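Local atomic coordinates of 1-pyrroline-5-carboxylate dehydrogenase (Thermus thermophilus, PDB entry 1UZB), a protein that probably oxidises the glutamate semialdehyde derived from 1-pyrroline-5-carboxylate to glutamate with NAD+, as a member of the aldehyde dehydrogenase family. Residues 40-45 against 232-237; 384-389 against 403-408; 167-172 against 507-512. All blocks are in the same frame, centred on the assembly; numbering follows the deposited sequence.

Contact 1 of 3, residues 40-45 against 232-237; sequences LYIGGE and VVNFLP
Y41 and F235 make a single antiparallel bridge with two backbone bonds: Y41 N meets F235 O at 3.1 Å, and F235 N meets Y41 O at 2.8 Å. The backbone pairing sets the CB atoms of Y41 and F235 3.6 Å apart; from there CG of each lies anti to the backbone N (chi1 -172° in Y41, 180° in F235) and the rings diverge along the strands. The Y41 ring turns its edge to V233, whose O lies in the ring plane 3.5 Å from Y41 CD2; the F235 ring carries P237 CD over one face, toward the rim. L40 CD2 presses on P237 CD at 3.5 Å, tighter than usual for two carbons, and the I42 and L236 side chains cross at about a right angle, meeting through CD1 of I42 and CD2 of L236. N234 keeps CG beside its own backbone N (chi1 -54°), which sends OD1 to G43 N at 3.1 Å, the donor arriving almost head-on to the amide carbonyl. Its ND2 bonds G231 O and V204 O, so the orientation of the amide is fixed from both ends. G43 and G44, both at positive phi, form the type I' turn from I42 to E45, and a water accepting from G44 N also reaches V233 O. The bridge brings strand 36-42 to strand 233-235, which runs parallel to strand 203-207 in what is probably the Rossmann-like cofactor domain; helix 73-90 packs on N234 and L236, helices 188-199 and 213-226 on V233 and F235, and H224 of the latter helix bonds Y41 OH.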
# COMPACT_ATOMS: atom_id res chain seq x y z
N LEU A 40 -20.58 36.98 25.31
CA LEU A 40 -19.32 36.28 25.14
C LEU A 40 -19.68 34.81 25.36
O LEU A 40 -20.76 34.50 25.84
CB LEU A 40 -18.31 36.69 26.21
CG LEU A 40 -18.04 38.18 26.47
CD1 LEU A 40 -17.06 38.34 27.64
CD2 LEU A 40 -17.48 38.83 25.22
N TYR A 41 -18.78 33.90 25.00
CA TYR A 41 -19.02 32.48 25.23
C TYR A 41 -17.78 31.97 25.96
O TYR A 41 -16.70 31.89 25.38
CB TYR A 41 -19.22 31.71 23.92
CG TYR A 41 -19.68 30.28 24.12
CD1 TYR A 41 -21.01 29.98 24.40
CD2 TYR A 41 -18.77 29.22 24.04
CE1 TYR A 41 -21.43 28.65 24.58
CE2 TYR A 41 -19.18 27.90 24.23
CZ TYR A 41 -20.51 27.62 24.49
OH TYR A 41 -20.91 26.32 24.65
N ILE A 42 -17.95 31.65 27.24
CA ILE A 42 -16.84 31.19 28.06
C ILE A 42 -17.26 29.97 28.88
O ILE A 42 -18.32 29.97 29.49
CB ILE A 42 -16.39 32.29 29.05
CG1 ILE A 42 -16.00 33.55 28.28
CG2 ILE A 42 -15.23 31.78 29.89
CD1 ILE A 42 -15.73 34.75 29.17
N GLY A 43 -16.42 28.95 28.88
CA GLY A 43 -16.72 27.76 29.66
C GLY A 43 -18.07 27.12 29.40
O GLY A 43 -18.75 26.71 30.34
N GLY A 44 -18.47 27.06 28.14
CA GLY A 44 -19.73 26.43 27.79
C GLY A 44 -21.00 27.22 28.00
O GLY A 44 -22.10 26.68 27.83
N GLU A 45 -20.88 28.50 28.35
CA GLU A 45 -22.06 29.32 28.57
C GLU A 45 -21.89 30.74 28.04
O GLU A 45 -20.78 31.26 27.95
CB GLU A 45 -22.41 29.38 30.06
CG GLU A 45 -21.28 29.92 30.93
CD GLU A 45 -21.68 30.05 32.39
OE1 GLU A 45 -20.80 30.38 33.22
OE2 GLU A 45 -22.87 29.83 32.71
N VAL A 232 -13.60 24.18 25.72
CA VAL A 232 -12.84 23.79 24.53
C VAL A 232 -12.73 24.94 23.53
O VAL A 232 -11.66 25.15 22.95
CB VAL A 232 -13.47 22.53 23.89
CG1 VAL A 232 -12.76 22.19 22.59
CG2 VAL A 232 -13.35 21.36 24.86
N VAL A 233 -13.81 25.68 23.33
CA VAL A 233 -13.80 26.85 22.45
C VAL A 233 -14.46 28.00 23.20
O VAL A 233 -15.51 27.84 23.83
CB VAL A 233 -14.55 26.62 21.10
CG1 VAL A 233 -13.74 25.65 20.23
CG2 VAL A 233 -15.95 26.09 21.35
N ASN A 234 -13.83 29.17 23.13
CA ASN A 234 -14.31 30.36 23.83
C ASN A 234 -14.30 31.55 22.88
O ASN A 234 -13.39 31.72 22.07
CB ASN A 234 -13.43 30.61 25.05
CG ASN A 234 -13.33 29.37 25.95
OD1 ASN A 234 -14.19 29.13 26.80
ND2 ASN A 234 -12.29 28.57 25.73
N PHE A 235 -15.34 32.38 23.00
CA PHE A 235 -15.57 33.54 22.15
C PHE A 235 -15.38 34.85 22.92
O PHE A 235 -16.16 35.15 23.83
CB PHE A 235 -17.00 33.43 21.61
CG PHE A 235 -17.43 34.55 20.71
CD1 PHE A 235 -18.54 35.32 21.05
CD2 PHE A 235 -16.79 34.79 19.51
CE1 PHE A 235 -19.01 36.31 20.20
CE2 PHE A 235 -17.25 35.79 18.64
CZ PHE A 235 -18.36 36.55 18.99
N LEU A 236 -14.37 35.63 22.54
CA LEU A 236 -14.06 36.88 23.21
C LEU A 236 -13.97 38.13 22.34
O LEU A 236 -12.88 38.65 22.09
CB LEU A 236 -12.76 36.76 24.00
CG LEU A 236 -12.69 35.78 25.18
CD1 LEU A 236 -11.37 35.96 25.91
CD2 LEU A 236 -13.85 36.04 26.13
N PRO A 237 -15.12 38.64 21.86
CA PRO A 237 -15.08 39.85 21.04
C PRO A 237 -14.56 40.99 21.92
O PRO A 237 -14.84 41.04 23.12
CB PRO A 237 -16.54 40.04 20.63
CG PRO A 237 -17.31 39.36 21.75
CD PRO A 237 -16.49 38.12 21.99
O HOH W 1 -16.55 26.92 26.19

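Contact 2 of 3, residues 384-389 against 403-408; sequences QLVLGG and VFTEVP
The F404 ring receives L385 CD1 over one face, 4.0 Å from the ring centroid and 18° off the normal, a CH-pi contact displaced toward the rim. F404 CG stands beside its own backbone N (chi1 -74°), which lays the CD2 and CE2 side of the ring along L385, with CD2 3.8 Å from L385 CA. With an alanine here, L385 CD1 would probably lose the surface it rests on, and a gap would be likely to open toward V422 and I413, which the F404 side chain also touches. Beside this pair, Q384 and T405 exchange two backbone bonds, and the extended Q384 chain runs alongside T405, bringing NE2 3.3 Å from T405 CG2. Farther along, V386 and L387 both face V403, the signature of a classic beta bulge: V386 N meets V403 O nearly straight (2.9 Å, 175°), L387 N makes only a weak bond to that same oxygen, and V403 N returns a bond to L387 O. The extra residue puts V386 CG2 against V403 CG1 at 3.6 Å. Antiparallel and successive in the chain, the strands form a hairpin in which 384-387 is the outermost strand of a seven-stranded sheet within this chain. Strand 402-405 continues inward to strand 422-428, and helix 332-346 covers L387 and T405, its Y335 bonding T405 OG1.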
# COMPACT_ATOMS: atom_id res chain seq x y z
N GLN A 384 -0.26 56.72 -13.22
CA GLN A 384 -1.29 57.44 -13.97
C GLN A 384 -2.67 56.85 -13.70
O GLN A 384 -2.94 55.69 -14.04
CB GLN A 384 -1.00 57.38 -15.47
CG GLN A 384 -2.01 58.16 -16.31
CD GLN A 384 -1.96 57.80 -17.78
OE1 GLN A 384 -2.63 58.42 -18.61
NE2 GLN A 384 -1.18 56.78 -18.12
N LEU A 385 -3.55 57.64 -13.10
CA LEU A 385 -4.91 57.18 -12.82
C LEU A 385 -5.67 57.10 -14.14
O LEU A 385 -5.78 58.09 -14.86
CB LEU A 385 -5.61 58.17 -11.88
CG LEU A 385 -7.05 57.81 -11.48
CD1 LEU A 385 -7.05 56.53 -10.66
CD2 LEU A 385 -7.65 58.96 -10.67
N VAL A 386 -6.20 55.92 -14.46
CA VAL A 386 -6.95 55.75 -15.70
C VAL A 386 -8.38 55.26 -15.50
O VAL A 386 -9.12 55.12 -16.47
CB VAL A 386 -6.21 54.80 -16.68
CG1 VAL A 386 -4.93 55.46 -17.18
CG2 VAL A 386 -5.91 53.48 -15.99
N LEU A 387 -8.76 54.98 -14.26
CA LEU A 387 -10.12 54.54 -13.95
C LEU A 387 -10.44 54.70 -12.47
O LEU A 387 -9.61 54.39 -11.61
CB LEU A 387 -10.33 53.07 -14.36
CG LEU A 387 -11.77 52.59 -14.17
CD1 LEU A 387 -12.69 53.32 -15.15
CD2 LEU A 387 -11.86 51.09 -14.39
N GLY A 388 -11.64 55.18 -12.19
CA GLY A 388 -12.08 55.36 -10.81
C GLY A 388 -11.27 56.34 -10.00
O GLY A 388 -11.01 57.46 -10.43
N GLY A 389 -10.87 55.92 -8.80
CA GLY A 389 -10.08 56.78 -7.94
C GLY A 389 -10.87 57.70 -7.04
O GLY A 389 -10.37 58.73 -6.60
N VAL A 403 -7.91 51.97 -11.19
CA VAL A 403 -6.76 51.47 -11.94
C VAL A 403 -5.72 52.55 -12.17
O VAL A 403 -6.04 53.66 -12.62
CB VAL A 403 -7.17 50.92 -13.32
CG1 VAL A 403 -5.93 50.39 -14.05
CG2 VAL A 403 -8.19 49.81 -13.17
N PHE A 404 -4.47 52.23 -11.84
CA PHE A 404 -3.35 53.13 -12.09
C PHE A 404 -2.47 52.38 -13.07
O PHE A 404 -2.31 51.16 -12.95
CB PHE A 404 -2.52 53.38 -10.82
CG PHE A 404 -3.17 54.30 -9.82
CD1 PHE A 404 -3.90 53.78 -8.76
CD2 PHE A 404 -3.03 55.68 -9.94
CE1 PHE A 404 -4.48 54.63 -7.81
CE2 PHE A 404 -3.61 56.54 -9.00
CZ PHE A 404 -4.33 56.01 -7.93
N THR A 405 -1.89 53.08 -14.04
CA THR A 405 -1.01 52.40 -14.98
C THR A 405 0.35 53.09 -15.05
O THR A 405 0.55 54.16 -14.45
CB THR A 405 -1.64 52.29 -16.38
OG1 THR A 405 -0.88 51.37 -17.17
CG2 THR A 405 -1.69 53.64 -17.08
N GLU A 406 1.29 52.48 -15.76
CA GLU A 406 2.66 52.98 -15.88
C GLU A 406 3.21 53.20 -14.47
O GLU A 406 3.95 54.15 -14.20
CB GLU A 406 2.70 54.29 -16.67
CG GLU A 406 2.29 54.19 -18.15
CD GLU A 406 3.26 53.40 -19.02
OE1 GLU A 406 4.41 53.16 -18.60
OE2 GLU A 406 2.88 53.02 -20.15
N VAL A 407 2.85 52.30 -13.56
CA VAL A 407 3.30 52.39 -12.18
C VAL A 407 4.71 51.86 -11.98
O VAL A 407 5.04 50.76 -12.43
CB VAL A 407 2.36 51.60 -11.24
CG1 VAL A 407 2.81 51.75 -9.80
CG2 VAL A 407 0.92 52.08 -11.41
N PRO A 408 5.58 52.65 -11.33
CA PRO A 408 6.96 52.20 -11.10
C PRO A 408 6.92 51.01 -10.15
O PRO A 408 6.19 51.03 -9.16
CB PRO A 408 7.63 53.42 -10.47
CG PRO A 408 6.88 54.56 -11.08
CD PRO A 408 5.45 54.09 -11.01

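Contact 3 of 3, residues 167-172 against 507-512; sequences NESFYV and LEMKAV
F170 and K510 lie side by side and point the same way, in the middle of a regular antiparallel ladder. Each of the pairs E168 with V512, F170 with K510 and V172 with E508 is joined by two backbone bonds; the longest of the six, such as F170 N to K510 O, measure 2.9 Å. The K510 chain can be followed outward. CB stands 4.1 Å from F170 CE2, CG runs on past F170 CZ, and CD comes closest to that same CZ, at 3.8 Å. With every torsion extended (chi1 -174°), NZ is carried beyond the ring to R461 O and F464 O of the second subunit and to a bound methylpentanediol, probably from the crystallisation liquor. The ring can lie alongside because F170 CG sits between the backbone N and the carbonyl carbon (chi1 53°), which also places K510 O over one ring face and CE1 3.8 Å from V512 CG2. On the other side of the ladder, M509 bends at its last torsion to set CE 3.8 Å from Y171 CE2, Y171 OH bonds D501 of the second subunit, and S169 OG lies 3.3 Å from A511 CB. E168 bonds the Y154 hydroxyl of its own chain and carries salt bridges to R461 of the second subunit and R100 of the third; A511 and V512 extend the sheet into the second subunit. The chemistry thus divides: backbone bonds and apolar stems join the two strands, whereas the polar ends of E168, Y171 and K510 reach largely across subunit boundaries, consistent with the oligomerisation arm of aldehyde dehydrogenases.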
# COMPACT_ATOMS: atom_id res chain seq x y z
N ASN A 167 9.33 0.58 20.80
CA ASN A 167 9.59 2.01 20.63
C ASN A 167 8.39 2.60 19.95
O ASN A 167 8.09 2.30 18.80
CB ASN A 167 10.87 2.22 19.82
CG ASN A 167 12.11 2.03 20.66
OD1 ASN A 167 12.45 2.88 21.47
ND2 ASN A 167 12.78 0.89 20.49
N GLU A 168 7.68 3.43 20.70
CA GLU A 168 6.45 4.04 20.23
C GLU A 168 6.48 5.55 20.30
O GLU A 168 6.66 6.13 21.37
CB GLU A 168 5.31 3.51 21.11
CG GLU A 168 3.92 3.90 20.69
CD GLU A 168 2.89 3.37 21.67
OE1 GLU A 168 2.71 4.00 22.73
OE2 GLU A 168 2.29 2.32 21.38
N SER A 169 6.33 6.19 19.14
CA SER A 169 6.29 7.65 19.07
C SER A 169 4.89 8.06 18.65
O SER A 169 4.27 7.44 17.78
CB SER A 169 7.34 8.17 18.09
OG SER A 169 8.62 8.14 18.68
N PHE A 170 4.38 9.12 19.28
CA PHE A 170 3.04 9.59 19.00
C PHE A 170 2.89 11.08 19.25
O PHE A 170 3.71 11.69 19.95
CB PHE A 170 2.01 8.81 19.84
CG PHE A 170 2.31 8.80 21.32
CD1 PHE A 170 3.13 7.83 21.89
CD2 PHE A 170 1.75 9.76 22.15
CE1 PHE A 170 3.38 7.82 23.26
CE2 PHE A 170 1.99 9.76 23.52
CZ PHE A 170 2.81 8.78 24.08
N TYR A 171 1.85 11.66 18.67
CA TYR A 171 1.58 13.07 18.82
C TYR A 171 0.60 13.39 19.94
O TYR A 171 -0.28 12.59 20.27
CB TYR A 171 1.04 13.66 17.52
CG TYR A 171 1.98 13.51 16.36
CD1 TYR A 171 1.71 12.62 15.32
CD2 TYR A 171 3.16 14.25 16.30
CE1 TYR A 171 2.59 12.46 14.26
CE2 TYR A 171 4.05 14.10 15.25
CZ TYR A 171 3.76 13.21 14.23
OH TYR A 171 4.63 13.06 13.18
N VAL A 172 0.78 14.57 20.52
CA VAL A 172 -0.10 15.04 21.56
C VAL A 172 -0.31 16.53 21.35
O VAL A 172 0.56 17.23 20.84
CB VAL A 172 0.50 14.76 22.96
CG1 VAL A 172 0.72 13.27 23.10
CG2 VAL A 172 1.81 15.51 23.14
N LEU A 507 0.69 20.18 17.28
CA LEU A 507 1.05 18.94 17.96
C LEU A 507 2.53 18.89 18.29
O LEU A 507 3.35 19.54 17.64
CB LEU A 507 0.74 17.74 17.06
CG LEU A 507 -0.71 17.49 16.67
CD1 LEU A 507 -0.77 16.51 15.50
CD2 LEU A 507 -1.48 16.96 17.87
N GLU A 508 2.87 18.12 19.32
CA GLU A 508 4.26 17.89 19.68
C GLU A 508 4.39 16.37 19.76
O GLU A 508 3.38 15.66 19.88
CB GLU A 508 4.65 18.60 20.99
CG GLU A 508 3.78 18.39 22.22
CD GLU A 508 4.15 19.35 23.34
OE1 GLU A 508 5.16 20.08 23.19
OE2 GLU A 508 3.45 19.38 24.37
N MET A 509 5.61 15.86 19.66
CA MET A 509 5.83 14.41 19.65
C MET A 509 6.51 13.86 20.89
O MET A 509 7.44 14.47 21.42
CB MET A 509 6.65 14.03 18.42
CG MET A 509 6.71 12.52 18.16
SD MET A 509 8.06 12.00 17.07
CE MET A 509 7.66 12.88 15.56
N LYS A 510 6.06 12.69 21.32
CA LYS A 510 6.63 11.99 22.46
C LYS A 510 7.12 10.62 21.98
O LYS A 510 6.46 9.98 21.16
CB LYS A 510 5.59 11.81 23.57
CG LYS A 510 6.14 11.21 24.86
CD LYS A 510 5.09 11.20 25.96
CE LYS A 510 5.68 10.72 27.27
NZ LYS A 510 4.67 10.72 28.36
N ALA A 511 8.28 10.20 22.46
CA ALA A 511 8.85 8.90 22.10
C ALA A 511 9.02 8.10 23.39
O ALA A 511 9.72 8.53 24.31
CB ALA A 511 10.20 9.08 21.41
N VAL A 512 8.38 6.93 23.45
CA VAL A 512 8.44 6.09 24.63
C VAL A 512 8.99 4.71 24.30
O VAL A 512 8.48 4.01 23.42
CB VAL A 512 7.05 5.94 25.25
CG1 VAL A 512 7.13 5.15 26.55
CG2 VAL A 512 6.46 7.32 25.51

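Contacts 1 and 3 both reach the same six-stranded sheet, 30 Å apart between centres: contact 1 ties a strand of the small four-stranded sheet to its strand 233-235, whereas contact 3 pairs two of its own long strands. Contact 2 belongs to the separate seven-stranded sheet, with its centre about 55 Å from that of contact 3 and on the opposite side of the chain's centre. Contacts 1 and 3 are buried, but by different means: helices of the same chain enclose contact 1, other subunits much of contact 3. Contact 2, only partly buried, touches no other subunit. All three combine backbone hydrogen bonds with apolar packing; contact 3 differs in that E168 also forms ion pairs with other chains.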